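Local coordinates for 14 KDA fatty acid binding protein (Schistosoma mansoni, PDB 1VYF) that binds fatty acids such as oleic and arachidonic acid inside a beta-barrel and may take part in their transport, at residues 15-18 / 19-22; 54-58 / 59-63. All blocks are in the same frame, centred on the assembly; numbering follows the deposited sequence. Where two conformers were deposited one is given.

Contact 1 (15-18 / 19-22)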
loop_
_atom_site.group_PDB
_atom_site.type_symbol
_atom_site.label_atom_id
_atom_site.label_comp_id
_atom_site.label_asym_id
_atom_site.label_seq_id
_atom_site.Cartn_x
_atom_site.Cartn_y
_atom_site.Cartn_z
ATOM N N SER A 15 -10.565 -1.289 8.136
ATOM C CA SER A 15 -9.613 -2.359 7.952
ATOM C C SER A 15 -10.251 -3.693 8.371
ATOM O O SER A 15 -10.812 -3.792 9.458
ATOM C CB SER A 15 -8.395 -2.085 8.803
ATOM O OG SER A 15 -7.384 -2.992 8.488
ATOM N N HIS A 16 -10.138 -4.702 7.532
ATOM C CA HIS A 16 -10.685 -6.035 7.778
ATOM C C HIS A 16 -9.633 -7.121 7.626
ATOM O O HIS A 16 -8.985 -7.247 6.586
ATOM C CB HIS A 16 -11.828 -6.306 6.769
ATOM C CG HIS A 16 -12.379 -7.706 6.812
ATOM N ND1 HIS A 16 -13.411 -8.077 7.652
ATOM C CD2 HIS A 16 -12.056 -8.816 6.107
ATOM C CE1 HIS A 16 -13.697 -9.352 7.460
ATOM N NE2 HIS A 16 -12.874 -9.831 6.545
ATOM N N ASN A 17 -9.451 -7.900 8.683
ATOM C CA ASN A 17 -8.510 -9.034 8.681
ATOM C C ASN A 17 -7.012 -8.706 8.568
ATOM O O ASN A 17 -6.228 -9.568 8.154
ATOM C CB ASN A 17 -8.912 -10.090 7.632
ATOM C CG ASN A 17 -8.468 -11.512 8.019
ATOM O OD1 ASN A 17 -8.533 -11.872 9.187
ATOM N ND2 ASN A 17 -8.009 -12.297 7.053
ATOM N N PHE A 18 -6.623 -7.498 8.946
ATOM C CA PHE A 18 -5.240 -7.056 8.759
ATOM C C PHE A 18 -4.270 -7.722 9.737
ATOM O O PHE A 18 -3.124 -7.985 9.363
ATOM C CB PHE A 18 -5.150 -5.534 8.868
ATOM C CG PHE A 18 -3.830 -4.921 8.379
ATOM C CD1 PHE A 18 -3.267 -5.264 7.156
ATOM C CD2 PHE A 18 -3.187 -3.989 9.146
ATOM C CE1 PHE A 18 -2.070 -4.674 6.716
ATOM C CE2 PHE A 18 -1.988 -3.396 8.710
ATOM C CZ PHE A 18 -1.447 -3.754 7.475
ATOM N N ASP A 19 -4.703 -8.025 10.957
ATOM C CA ASP A 19 -3.791 -8.710 11.872
ATOM C C ASP A 19 -3.345 -10.084 11.365
ATOM O O ASP A 19 -2.199 -10.480 11.585
ATOM C CB ASP A 19 -4.339 -8.813 13.276
ATOM C CG ASP A 19 -3.260 -9.223 14.275
ATOM O OD1 ASP A 19 -2.399 -8.371 14.570
ATOM O OD2 ASP A 19 -3.190 -10.379 14.788
ATOM N N ALA A 20 -4.227 -10.804 10.684
ATOM C CA ALA A 20 -3.866 -12.095 10.087
ATOM C C ALA A 20 -2.697 -11.943 9.092
ATOM O O ALA A 20 -1.865 -12.861 8.942
ATOM C CB ALA A 20 -5.065 -12.703 9.381
ATOM N N VAL A 21 -2.617 -10.814 8.399
ATOM C CA VAL A 21 -1.549 -10.689 7.394
ATOM C C VAL A 21 -0.260 -10.238 8.011
ATOM O O VAL A 21 0.793 -10.733 7.626
ATOM C CB VAL A 21 -1.848 -9.860 6.089
ATOM C CG1 VAL A 21 -3.285 -9.867 5.663
ATOM C CG2 VAL A 21 -1.187 -8.475 6.092
ATOM N N MET A 22 -0.286 -9.355 8.992
ATOM C CA MET A 22 1.021 -9.000 9.557
ATOM C C MET A 22 1.585 -10.054 10.445
ATOM O O MET A 22 2.767 -10.082 10.641
ATOM C CB MET A 22 1.156 -7.608 10.143
ATOM C CG MET A 22 -0.036 -6.938 10.380
ATOM S SD MET A 22 -0.462 -7.522 11.896
ATOM C CE MET A 22 -1.155 -5.771 12.491
#
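Phe18 and Val21 meet on the first turn of helix 18-24: methyl CG2 of Val21 comes obliquely to one side of the ring, 4.0 Å from Phe18 CE1 and about as far from CD1. CB of Phe18 points away from the turn, but with CG anti to the backbone N and thus beside the carbonyl carbon (chi1 -167°) the ring leans back along it. Met22 CG lies over one face, less certainly, since Met22 was deposited in two conformers. On a different side of the turn, the amide of Asn17 lies against Ala20, whose methyl CB comes obliquely over one face, well off centre, 3.6 Å from Asn17 OD1. The amide's ND2 is hydrogen-bonded to Thr126 O.

Beneath these groups the carbonyl of Phe18 accepts two backbone N-H groups. Met22 N arrives nearly along the C=O direction, 3.2 Å from Phe18 O with 161° at the hydrogen, while Val21 N, 3.0 Å from the same oxygen, comes from above the carbonyl plane and makes a more bent bond. Asp19 forms a salt bridge with Arg32. Here strand 8-16 gives way to the first of two helices that, as in other fatty acid-binding proteins, form a lid over the barrel. The Phe18 ring makes a cation-pi contact with oleate-binding Arg129, whose positive charge its pi electrons would be expected to stabilise.

Contact 2 (54-58 / 59-63)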
loop_
_atom_site.group_PDB
_atom_site.type_symbol
_atom_site.label_atom_id
_atom_site.label_comp_id
_atom_site.label_asym_id
_atom_site.label_seq_id
_atom_site.Cartn_x
_atom_site.Cartn_y
_atom_site.Cartn_z
ATOM N N LEU A 54 3.008 8.852 -0.972
ATOM C CA LEU A 54 3.461 9.269 0.350
ATOM C C LEU A 54 2.494 8.748 1.386
ATOM O O LEU A 54 1.299 8.989 1.266
ATOM C CB LEU A 54 3.482 10.799 0.436
ATOM C CG LEU A 54 3.666 11.508 1.776
ATOM C CD1 LEU A 54 5.063 11.252 2.339
ATOM C CD2 LEU A 54 3.438 12.969 1.587
ATOM N N THR A 55 3.003 8.057 2.400
ATOM C CA THR A 55 2.208 7.605 3.547
ATOM C C THR A 55 2.590 8.386 4.808
ATOM O O THR A 55 3.755 8.448 5.165
ATOM C CB THR A 55 2.452 6.098 3.728
ATOM O OG1 THR A 55 2.081 5.402 2.519
ATOM C CG2 THR A 55 1.519 5.490 4.781
ATOM N N GLU A 56 1.617 8.988 5.474
ATOM C CA GLU A 56 1.857 9.767 6.669
ATOM C C GLU A 56 1.038 9.192 7.818
ATOM O O GLU A 56 -0.132 8.861 7.664
ATOM C CB GLU A 56 1.509 11.241 6.433
ATOM C CG GLU A 56 2.371 11.888 5.357
ATOM C CD GLU A 56 1.894 13.272 4.997
ATOM O OE1 GLU A 56 0.716 13.450 4.590
ATOM O OE2 GLU A 56 2.693 14.200 5.146
ATOM N N SER A 57 1.683 9.035 8.964
ATOM C CA SER A 57 1.015 8.556 10.176
ATOM C C SER A 57 1.819 9.003 11.385
ATOM O O SER A 57 2.930 9.497 11.253
ATOM C CB SER A 57 0.878 7.042 10.175
ATOM O OG SER A 57 2.108 6.376 10.404
ATOM N N THR A 58 1.247 8.827 12.562
ATOM C CA THR A 58 1.970 9.082 13.821
ATOM C C THR A 58 3.163 8.163 13.986
ATOM O O THR A 58 4.092 8.478 14.712
ATOM C CB THR A 58 1.036 8.901 15.029
ATOM O OG1 THR A 58 0.416 7.602 14.986
ATOM C CG2 THR A 58 -0.100 9.876 14.983
ATOM N N PHE A 59 3.133 7.015 13.328
ATOM C CA PHE A 59 4.176 6.010 13.451
ATOM C C PHE A 59 5.386 6.385 12.623
ATOM O O PHE A 59 6.481 6.510 13.145
ATOM C CB PHE A 59 3.653 4.648 12.998
ATOM C CG PHE A 59 4.692 3.559 13.005
ATOM C CD1 PHE A 59 4.908 2.788 11.880
ATOM C CD2 PHE A 59 5.459 3.315 14.137
ATOM C CE1 PHE A 59 5.865 1.781 11.868
ATOM C CE2 PHE A 59 6.414 2.301 14.135
ATOM C CZ PHE A 59 6.615 1.538 12.991
ATOM N N LYS A 60 5.157 6.586 11.329
ATOM C CA LYS A 60 6.212 6.816 10.343
ATOM C C LYS A 60 5.628 7.608 9.172
ATOM O O LYS A 60 4.457 7.407 8.816
ATOM C CB LYS A 60 6.682 5.465 9.834
ATOM C CG LYS A 60 7.925 5.483 8.972
ATOM C CD LYS A 60 8.556 4.078 8.964
ATOM C CE LYS A 60 9.386 3.822 10.235
ATOM N NZ LYS A 60 9.316 2.407 10.774
ATOM N N ASN A 61 6.438 8.486 8.582
ATOM C CA ASN A 61 6.124 9.130 7.302
ATOM C C ASN A 61 7.104 8.599 6.275
ATOM O O ASN A 61 8.291 8.638 6.481
ATOM C CB ASN A 61 6.201 10.656 7.367
ATOM C CG ASN A 61 5.320 11.234 8.425
ATOM O OD1 ASN A 61 4.122 10.935 8.485
ATOM N ND2 ASN A 61 5.893 12.092 9.279
ATOM N N LEU A 62 6.577 8.113 5.163
ATOM C CA LEU A 62 7.272 7.238 4.248
ATOM C C LEU A 62 6.857 7.550 2.804
ATOM O O LEU A 62 5.702 7.780 2.548
ATOM C CB LEU A 62 6.838 5.820 4.582
ATOM C CG LEU A 62 7.813 4.701 4.336
ATOM C CD1 LEU A 62 8.991 4.856 5.288
ATOM C CD2 LEU A 62 7.111 3.380 4.573
ATOM N N SER A 63 7.790 7.541 1.866
ATOM C CA SER A 63 7.493 7.809 0.462
ATOM C C SER A 63 8.157 6.771 -0.454
ATOM O O SER A 63 9.251 6.313 -0.158
ATOM C CB SER A 63 8.023 9.204 0.104
ATOM O OG SER A 63 7.968 9.379 -1.283
HETATM O O HOH W 1 4.336 5.334 0.943
#
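Phe59 N gives a weak hydrogen bond to Ser57 OG where the chain reverses between strands 50-56 and 62-66. The ring of Phe59 leads away from the turn and touches the bound oleic acid. At Lys60 it is the carbonyl that makes the contact: Ser57 OG donates to Lys60 O over 3.0 Å, the hydroxyl lying a little out of the carbonyl plane. Ser57 holds OG between its own backbone N and carbonyl carbon (chi1 73°), where it meets both partners, each of them in 59-63.

Asn61 reaches back to the first strand. Its OD1 accepts Ser57 N at 3.1 Å, with the donor tilted 23° from the amide's carbonyl plane, and also lies 3.3 Å from Glu56 CB. The Glu56 carboxylate and Asn61 amide are turned 66° against each other. Regular antiparallel pairing takes over at Leu62, a hydrogen-bonded pair with Thr55: Thr55 N to Leu62 O spans 2.7 Å, and Leu62 N to Thr55 O 2.8 Å. A water linked to Thr55 OG1 also donates to Leu62 O. Ser63 then faces Leu54 in a non-hydrogen-bonded pair, its CB 4.2 Å from Leu54 CD1.

The hairpin forms one edge of the antiparallel sheet, with strand 62-66 outermost within the chain; strand 50-56 is bonded on its other flank to strand 41-47 through Leu54 with Thr43 and Glu56 with Thr41. Lys60 NZ bonds to Ser77 O in the turn between strands 72-75 and 81-88. As in relatives, these two turns and helix 29-35 probably frame the ligand portal.

Contact 1 and contact 2 do not touch: their centres are 19 Å apart and their nearest atoms about 10 Å. What they share is the bound oleic acid, since the side chains of Phe18 and Phe59 each come within about 4 Å of it. Contact 1 lies beside the oleate-binding Arg129, with the Phe18 side chain about 3 Å from that of Arg129, but contact 2 is the nearer to Arg109, whose side chain is about 6 Å from that of Thr55 against about 9 Å from that of Phe18. The Thr55 side chain also lies about 6 Å from that of Tyr131. A strand-to-helix corner and a hairpin turn, both reaching the same sheet, thus each bring a phenylalanine to one ligand in the barrel.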